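Local coordinates for protein 3-hydroxy-3-methylglutaryl-CoA lyase (PDB 6NDS) that belongs to the HMGL-like family of the TIM-barrel clan and binds a zinc ion and coenzyme A, at residues L214-T219 / R236-A241; I182-T187 / E210-H215; L42-S47 / G77-K82. All blocks are in the same frame, centred on the assembly; numbering follows the deposited sequence.

How the interactions relate
Interactions 1 and 2 lie in the buried barrel sheet and share strand 212-216: interaction 1 pairs it with strand 237-240, interaction 2 with strand 182-186, so Leu214 and His215 are held from two neighbours. Both depend on parallel backbone hydrogen bonds and both reach the zinc ion through His215, their centres being 8 Å apart. Interaction 3 lies in the outer layer, with its centre about 21 Å and 23 Å from the other two, and joins helix 36-46 to a loop. Water also bridges the strands in interaction 1, but in interaction 3 waters, one direct side-chain-to-backbone bond and a CH-pi contact stand in place of strand pairing, and it touches neither of the others.

Interaction 1: L214-T219 / R236-A241; sequences LHFHNT and RRFDAA. With ZN (zinc ion), chain H.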
# COMPACT_ATOMS: atom_id res chain seq x y z
N LEU A 214 -9.88 -3.58 -14.11
CA LEU A 214 -9.40 -2.40 -13.40
C LEU A 214 -7.88 -2.40 -13.43
O LEU A 214 -7.25 -3.43 -13.14
CB LEU A 214 -9.88 -2.37 -11.95
CG LEU A 214 -11.27 -1.82 -11.63
CD1 LEU A 214 -11.45 -0.42 -12.20
CD2 LEU A 214 -12.36 -2.75 -12.11
N HIS A 215 -7.29 -1.25 -13.75
CA HIS A 215 -5.84 -1.09 -13.92
C HIS A 215 -5.39 0.05 -13.00
O HIS A 215 -5.45 1.22 -13.37
CB HIS A 215 -5.58 -0.82 -15.39
CG HIS A 215 -4.15 -0.55 -15.75
ND1 HIS A 215 -3.41 -1.41 -16.54
CD2 HIS A 215 -3.36 0.53 -15.53
CE1 HIS A 215 -2.21 -0.89 -16.74
NE2 HIS A 215 -2.15 0.28 -16.13
N PHE A 216 -4.94 -0.28 -11.79
CA PHE A 216 -4.56 0.73 -10.80
C PHE A 216 -3.05 0.91 -10.73
O PHE A 216 -2.28 -0.06 -10.75
CB PHE A 216 -5.09 0.35 -9.40
CG PHE A 216 -6.58 0.38 -9.27
CD1 PHE A 216 -7.28 1.58 -9.35
CD2 PHE A 216 -7.29 -0.78 -9.01
CE1 PHE A 216 -8.67 1.61 -9.21
CE2 PHE A 216 -8.68 -0.76 -8.84
CZ PHE A 216 -9.37 0.44 -8.95
N HIS A 217 -2.61 2.15 -10.64
CA HIS A 217 -1.24 2.44 -10.25
C HIS A 217 -1.22 2.83 -8.77
O HIS A 217 -2.24 3.22 -8.19
CB HIS A 217 -0.64 3.54 -11.15
CG HIS A 217 -0.33 3.08 -12.56
ND1 HIS A 217 0.95 2.79 -12.98
CD2 HIS A 217 -1.13 2.85 -13.62
CE1 HIS A 217 0.93 2.41 -14.24
NE2 HIS A 217 -0.33 2.43 -14.66
N ASN A 218 -0.05 2.66 -8.14
CA ASN A 218 0.07 2.78 -6.69
C ASN A 218 0.72 4.11 -6.25
O ASN A 218 1.32 4.19 -5.17
CB ASN A 218 0.87 1.61 -6.13
CG ASN A 218 0.74 1.48 -4.62
OD1 ASN A 218 -0.35 1.64 -4.06
ND2 ASN A 218 1.85 1.21 -3.94
N THR A 219 0.54 5.16 -7.06
CA THR A 219 1.29 6.40 -6.90
C THR A 219 1.09 7.02 -5.52
O THR A 219 2.02 7.64 -4.99
CB THR A 219 0.87 7.38 -7.99
OG1 THR A 219 0.88 6.67 -9.24
CG2 THR A 219 1.80 8.58 -8.06
N ARG A 236 -13.65 -8.27 -10.88
CA ARG A 236 -12.85 -9.48 -10.74
C ARG A 236 -11.55 -9.50 -11.55
O ARG A 236 -10.66 -10.27 -11.19
CB ARG A 236 -13.68 -10.72 -11.12
CG ARG A 236 -14.88 -10.95 -10.21
CD ARG A 236 -14.41 -11.38 -8.81
NE ARG A 236 -15.50 -11.72 -7.90
CZ ARG A 236 -16.07 -10.87 -7.05
NH1 ARG A 236 -15.68 -9.60 -7.01
NH2 ARG A 236 -17.04 -11.28 -6.23
N ARG A 237 -11.40 -8.68 -12.59
CA ARG A 237 -10.20 -8.71 -13.43
C ARG A 237 -9.33 -7.50 -13.11
O ARG A 237 -9.80 -6.37 -13.16
CB ARG A 237 -10.58 -8.70 -14.91
CG ARG A 237 -11.40 -9.93 -15.38
CD ARG A 237 -11.92 -9.83 -16.82
NE ARG A 237 -10.83 -9.57 -17.76
CZ ARG A 237 -10.97 -9.29 -19.04
NH1 ARG A 237 -12.17 -9.28 -19.61
NH2 ARG A 237 -9.89 -9.02 -19.77
N PHE A 238 -8.04 -7.75 -12.80
CA PHE A 238 -7.15 -6.68 -12.36
C PHE A 238 -5.79 -6.83 -13.01
O PHE A 238 -5.21 -7.91 -13.00
CB PHE A 238 -6.98 -6.68 -10.83
CG PHE A 238 -8.26 -6.39 -10.09
CD1 PHE A 238 -8.58 -5.10 -9.73
CD2 PHE A 238 -9.14 -7.42 -9.77
CE1 PHE A 238 -9.77 -4.82 -9.06
CE2 PHE A 238 -10.32 -7.17 -9.09
CZ PHE A 238 -10.64 -5.87 -8.73
N ASP A 239 -5.28 -5.72 -13.56
CA ASP A 239 -3.92 -5.66 -14.09
C ASP A 239 -2.91 -5.39 -12.97
O ASP A 239 -3.17 -4.62 -12.05
CB ASP A 239 -3.78 -4.54 -15.13
CG ASP A 239 -4.50 -4.84 -16.45
OD1 ASP A 239 -4.87 -6.01 -16.71
OD2 ASP A 239 -4.68 -3.88 -17.24
N ALA A 240 -1.73 -6.00 -13.09
CA ALA A 240 -0.65 -5.78 -12.12
C ALA A 240 0.67 -6.04 -12.83
O ALA A 240 0.70 -6.71 -13.86
CB ALA A 240 -0.80 -6.69 -10.89
N ALA A 241 1.75 -5.47 -12.29
CA ALA A 241 3.09 -5.66 -12.87
C ALA A 241 3.99 -6.35 -11.86
O ALA A 241 4.03 -5.96 -10.69
CB ALA A 241 3.71 -4.33 -13.30
ZN ZN H . -0.74 1.83 -16.73
O HOH W 1 -5.29 -3.11 -11.06
O HOH W 2 -1.96 -2.07 -12.56
O HOH W 3 0.80 3.28 -17.41
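Leu214 O is gripped from two directions: it accepts a hydrogen bond from Asp239 N at 3.0 Å and another from water 1 at 2.9 Å. A CA-H...O contact from Phe238 CA adds to the same oxygen. Leu214 N in turn donates to Arg237 O over 2.9 Å, nearly straight at 168°. These bonds bracket Phe238 and define a parallel pairing of Leu214 with Phe238, which joins strands 212-216 and 237-240 of the beta-alpha-beta unit that runs through helix 223-232.

Beyond Phe238, two waters link the strands. Water 1 accepts from Phe216 N and donates to both Leu214 O and Asp239 O, while water 2 donates to Phe216 O and Asp239 O and sits 4.1 Å above the centre of the His215 ring.

On the face that carries Leu214 and Phe238, CB of Leu214 packs against CD1 of the Phe238 ring at 3.8 Å. The two phenylalanine rings meet edge to edge through CE2 of Phe216 and CE1 of Phe238, beside Val227 of helix 223-232.

The other face carries the metal chemistry. With CG of His215 anti to the backbone N (chi1 176°), the imidazole directs NE2 to the zinc at 2.2 Å, and His217 NE2, Asp25 and water 3 also bind the ion. His215 ND1 donates to Asp239 OD2 at 2.9 Å, meeting the anti lone pair of that oxygen; the oxygen lies in the ring plane, although the carboxylate itself is turned 89° to it. Gln19 NE2 holds the other oxygen, OD1. Asp239 is thus a second-shell residue: together with the zinc bond at NE2, it fixes the rotation of the imidazole, and it probably strengthens NE2 as a zinc ligand.

Interaction 2: I182-T187 / E210-H215; sequences ITLADT and EQLTLH. With ZN (zinc ion), chain H.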
# COMPACT_ATOMS: atom_id res chain seq x y z
N ILE A 182 -13.66 -3.93 -21.38
CA ILE A 182 -13.31 -2.56 -21.05
C ILE A 182 -12.30 -2.56 -19.90
O ILE A 182 -12.47 -3.30 -18.93
CB ILE A 182 -14.57 -1.75 -20.64
CG1 ILE A 182 -15.61 -1.73 -21.77
CG2 ILE A 182 -14.19 -0.35 -20.18
CD1 ILE A 182 -15.11 -1.08 -23.04
N THR A 183 -11.27 -1.73 -20.01
CA THR A 183 -10.37 -1.46 -18.89
C THR A 183 -10.55 -0.03 -18.43
O THR A 183 -10.50 0.90 -19.25
CB THR A 183 -8.91 -1.69 -19.28
OG1 THR A 183 -8.72 -3.08 -19.61
CG2 THR A 183 -7.94 -1.29 -18.13
N LEU A 184 -10.73 0.16 -17.13
CA LEU A 184 -10.67 1.48 -16.52
C LEU A 184 -9.32 1.62 -15.84
O LEU A 184 -9.00 0.84 -14.92
CB LEU A 184 -11.79 1.70 -15.51
CG LEU A 184 -13.19 1.46 -16.06
CD1 LEU A 184 -14.22 1.66 -14.94
CD2 LEU A 184 -13.47 2.41 -17.24
N ALA A 185 -8.53 2.60 -16.26
CA ALA A 185 -7.16 2.74 -15.78
C ALA A 185 -7.00 4.00 -14.94
O ALA A 185 -7.41 5.09 -15.36
CB ALA A 185 -6.19 2.75 -16.96
N ASP A 186 -6.36 3.84 -13.77
CA ASP A 186 -5.95 4.95 -12.89
C ASP A 186 -4.48 5.26 -13.17
O ASP A 186 -3.57 4.85 -12.44
CB ASP A 186 -6.18 4.58 -11.44
CG ASP A 186 -5.86 5.70 -10.49
OD1 ASP A 186 -5.75 6.85 -10.97
OD2 ASP A 186 -5.70 5.45 -9.28
N THR A 187 -4.26 6.04 -14.23
CA THR A 187 -2.94 6.20 -14.83
C THR A 187 -1.90 6.77 -13.87
O THR A 187 -0.74 6.35 -13.89
CB THR A 187 -3.08 7.09 -16.06
OG1 THR A 187 -4.11 6.55 -16.89
CG2 THR A 187 -1.76 7.15 -16.84
N GLU A 210 -17.04 -10.43 -16.09
CA GLU A 210 -16.13 -11.08 -17.02
C GLU A 210 -15.56 -10.12 -18.05
O GLU A 210 -14.59 -10.47 -18.73
CB GLU A 210 -16.83 -12.25 -17.72
N GLN A 211 -16.13 -8.92 -18.18
CA GLN A 211 -15.74 -7.97 -19.21
C GLN A 211 -14.93 -6.78 -18.70
O GLN A 211 -14.24 -6.15 -19.50
CB GLN A 211 -16.99 -7.46 -19.94
CG GLN A 211 -17.66 -8.55 -20.78
CD GLN A 211 -19.08 -8.22 -21.23
OE1 GLN A 211 -19.88 -7.64 -20.48
NE2 GLN A 211 -19.41 -8.61 -22.45
N LEU A 212 -14.99 -6.47 -17.42
CA LEU A 212 -14.36 -5.27 -16.86
C LEU A 212 -13.00 -5.59 -16.27
O LEU A 212 -12.89 -6.45 -15.39
CB LEU A 212 -15.24 -4.66 -15.77
CG LEU A 212 -14.67 -3.48 -14.99
CD1 LEU A 212 -14.47 -2.31 -15.92
CD2 LEU A 212 -15.61 -3.09 -13.83
N THR A 213 -11.97 -4.84 -16.69
CA THR A 213 -10.66 -4.84 -16.04
C THR A 213 -10.44 -3.51 -15.32
O THR A 213 -10.76 -2.44 -15.85
CB THR A 213 -9.52 -5.04 -17.06
OG1 THR A 213 -9.65 -6.32 -17.70
CG2 THR A 213 -8.14 -4.98 -16.36
N LEU A 214 -9.88 -3.58 -14.11
CA LEU A 214 -9.40 -2.40 -13.40
C LEU A 214 -7.88 -2.40 -13.43
O LEU A 214 -7.25 -3.43 -13.14
CB LEU A 214 -9.88 -2.37 -11.95
CG LEU A 214 -11.27 -1.82 -11.63
CD1 LEU A 214 -11.45 -0.42 -12.20
CD2 LEU A 214 -12.36 -2.75 -12.11
N HIS A 215 -7.29 -1.25 -13.75
CA HIS A 215 -5.84 -1.09 -13.92
C HIS A 215 -5.39 0.05 -13.00
O HIS A 215 -5.45 1.22 -13.37
CB HIS A 215 -5.58 -0.82 -15.39
CG HIS A 215 -4.15 -0.55 -15.75
ND1 HIS A 215 -3.41 -1.41 -16.54
CD2 HIS A 215 -3.36 0.53 -15.53
CE1 HIS A 215 -2.21 -0.89 -16.74
NE2 HIS A 215 -2.15 0.28 -16.13
ZN ZN H . -0.74 1.83 -16.73
O HOH W 3 0.80 3.28 -17.41
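Gln211 starts the pairing by accepting, through its O, the N-H of Ile182 at 3.0 Å, at the entry to two adjacent parallel strands of the TIM barrel. Strands 182-186 and 212-216 belong to one beta-alpha-beta unit, connected through helix 193-203, and the axes of 182-186 and 212-215 run 19° apart.

Leu212 follows, its CD1 lying 4.0 Å from CG of Leu184. This branch is brought there by a CG anti to the backbone N (chi1 174°), and Val200 of helix 193-203 packs on the same leucine.

Thr213 is bonded through both its peptide groups: its N donates to Ile182 O at 2.8 Å, and its O accepts from Leu184 N. Its side chain lies alongside that of Thr183, pointing the same way, with CB 3.3 Å from Thr183 OG1; Thr213 OG1 bonds to Gln19 NE2 and Thr183 OG1 to Asn147 ND2.

Leu214 turns to the face of Leu212 and sets CD1 against Leu184 CB at 3.9 Å.

His215 returns to the threonine face, where its CB meets Thr183 CG2 at 3.6 Å and its ring carbon CD2 lies 3.9 Å from Ala185 CB. Its N donates to Leu184 O, and its O receives Asp186 N at 2.8 Å, with an N-H...O angle of 163°.

Interaction 3: L42-S47 / G77-K82; sequences LINQLS and GITRHK. With EDO (1,2-ethanediol), chain G.
This is a partly buried, water-rich helix-to-loop contact in the outer layer of the barrel: the C-terminal part of helix 36-46 meets the chain that leaves helix 71-77 on its way to strand 85-90. One direct hydrogen bond spans it, from Thr79 N to Asn44 OD1 at 2.9 Å and 166°. Thr79 N comes in tilted 23° from the carbonyl plane of the Asn44 amide.

Water 4 donates a second bond to OD1 and also links Thr79 O, at 2.6 Å, with the hydroxyl of Ser47. Water 5 accepts from Asn44 ND2 and donates to Gly77 O, so both ends of the amide are held and its rotation is restrained. Water 6 bridges Asn44 O and His81 NE2.

The apolar part is small. CG2 of Ile43 meets CG2 of Ile78 at 3.7 Å; at Ile78, CG1 lies between the backbone N and the carbonyl carbon (chi1 54°), and CG2 is left facing the helix. Further along, Ser47 CB rests over a face of the His81 imidazole, 3.7 Å from its centroid, in a CH-pi contact. Ser47 O is also above this ring, offset toward the rim. A 1,2-ethanediol molecule, probably from the crystallisation liquor, makes a weak bond to Ile78 O.

Ile43 continues inward onto Ala56 of strand 53-58 and Pro23 of helix 22-28, while Ser47 packs on Ile54. Tyr86 of strand 85-90 hydrogen-bonds through its OH to both Ser47 OG and His81 N, tying Ser47 and the loop to that strand.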
# COMPACT_ATOMS: atom_id res chain seq x y z
N LEU A 42 11.58 -13.16 -20.10
CA LEU A 42 10.71 -12.71 -19.02
C LEU A 42 9.27 -13.14 -19.27
O LEU A 42 8.61 -13.69 -18.38
CB LEU A 42 10.79 -11.19 -18.87
CG LEU A 42 9.79 -10.58 -17.89
CD1 LEU A 42 10.07 -11.03 -16.47
CD2 LEU A 42 9.80 -9.05 -18.01
N ILE A 43 8.78 -12.94 -20.49
CA ILE A 43 7.42 -13.35 -20.82
C ILE A 43 7.28 -14.86 -20.74
O ILE A 43 6.29 -15.38 -20.22
CB ILE A 43 7.02 -12.79 -22.20
CG1 ILE A 43 6.98 -11.26 -22.14
CG2 ILE A 43 5.67 -13.38 -22.66
CD1 ILE A 43 7.08 -10.59 -23.50
N ASN A 44 8.29 -15.61 -21.23
CA ASN A 44 8.24 -17.07 -21.13
C ASN A 44 8.14 -17.51 -19.67
O ASN A 44 7.43 -18.46 -19.36
CB ASN A 44 9.46 -17.70 -21.79
CG ASN A 44 9.40 -17.66 -23.30
OD1 ASN A 44 8.36 -17.36 -23.89
ND2 ASN A 44 10.52 -17.98 -23.95
N GLN A 45 8.84 -16.81 -18.76
CA GLN A 45 8.74 -17.17 -17.35
C GLN A 45 7.37 -16.79 -16.79
O GLN A 45 6.75 -17.56 -16.05
CB GLN A 45 9.85 -16.49 -16.54
CG GLN A 45 11.23 -17.08 -16.77
CD GLN A 45 11.29 -18.50 -16.28
OE1 GLN A 45 11.59 -19.42 -17.05
NE2 GLN A 45 10.98 -18.70 -15.00
N LEU A 46 6.88 -15.60 -17.14
CA LEU A 46 5.56 -15.18 -16.68
C LEU A 46 4.49 -16.14 -17.17
O LEU A 46 3.50 -16.40 -16.46
CB LEU A 46 5.26 -13.76 -17.16
CG LEU A 46 6.12 -12.70 -16.49
CD1 LEU A 46 6.03 -11.41 -17.29
CD2 LEU A 46 5.69 -12.46 -15.04
N SER A 47 4.66 -16.68 -18.38
CA SER A 47 3.71 -17.65 -18.93
C SER A 47 3.62 -18.93 -18.12
O SER A 47 2.68 -19.70 -18.34
CB SER A 47 4.08 -18.04 -20.37
OG SER A 47 3.79 -16.98 -21.28
N GLY A 77 8.85 -14.21 -30.96
CA GLY A 77 9.80 -15.07 -30.30
C GLY A 77 9.30 -15.81 -29.08
O GLY A 77 9.89 -16.84 -28.73
N ILE A 78 8.23 -15.33 -28.44
CA ILE A 78 7.78 -15.95 -27.19
C ILE A 78 7.16 -17.31 -27.47
O ILE A 78 6.67 -17.60 -28.57
CB ILE A 78 6.79 -15.04 -26.45
CG1 ILE A 78 5.61 -14.64 -27.36
CG2 ILE A 78 7.51 -13.80 -25.89
CD1 ILE A 78 4.48 -13.92 -26.59
N THR A 79 7.21 -18.17 -26.46
CA THR A 79 6.50 -19.45 -26.49
C THR A 79 5.03 -19.20 -26.17
O THR A 79 4.70 -18.68 -25.10
CB THR A 79 7.11 -20.40 -25.47
OG1 THR A 79 8.49 -20.58 -25.77
CG2 THR A 79 6.39 -21.76 -25.49
N ARG A 80 4.14 -19.57 -27.09
CA ARG A 80 2.70 -19.32 -26.92
C ARG A 80 2.09 -20.48 -26.12
O ARG A 80 2.04 -21.61 -26.61
CB ARG A 80 2.00 -19.19 -28.27
CG ARG A 80 2.55 -18.09 -29.19
CD ARG A 80 2.37 -16.73 -28.57
NE ARG A 80 2.76 -15.68 -29.50
CZ ARG A 80 1.92 -14.91 -30.19
NH1 ARG A 80 0.60 -15.08 -30.06
NH2 ARG A 80 2.38 -13.97 -31.00
N HIS A 81 1.63 -20.19 -24.91
CA HIS A 81 0.83 -21.16 -24.17
C HIS A 81 -0.61 -21.07 -24.67
O HIS A 81 -1.15 -19.97 -24.81
CB HIS A 81 0.89 -20.87 -22.67
CG HIS A 81 2.23 -21.15 -22.06
ND1 HIS A 81 2.38 -21.92 -20.93
CD2 HIS A 81 3.48 -20.77 -22.43
CE1 HIS A 81 3.66 -22.00 -20.62
NE2 HIS A 81 4.35 -21.32 -21.52
N LYS A 82 -1.22 -22.23 -24.94
CA LYS A 82 -2.52 -22.22 -25.61
C LYS A 82 -3.60 -21.56 -24.78
O LYS A 82 -4.59 -21.05 -25.32
CB LYS A 82 -2.96 -23.64 -25.96
CG LYS A 82 -2.21 -24.26 -27.11
CD LYS A 82 -2.85 -25.58 -27.51
CE LYS A 82 -2.04 -26.26 -28.60
NZ LYS A 82 -0.60 -26.32 -28.22
C1 EDO G . 9.27 -19.39 -31.45
O1 EDO G . 8.16 -18.67 -32.01
C2 EDO G . 8.89 -19.86 -30.06
O2 EDO G . 7.62 -20.53 -30.12
O HOH W 4 5.59 -16.94 -23.32
O HOH W 5 10.53 -18.62 -26.75
O HOH W 6 6.93 -20.50 -21.26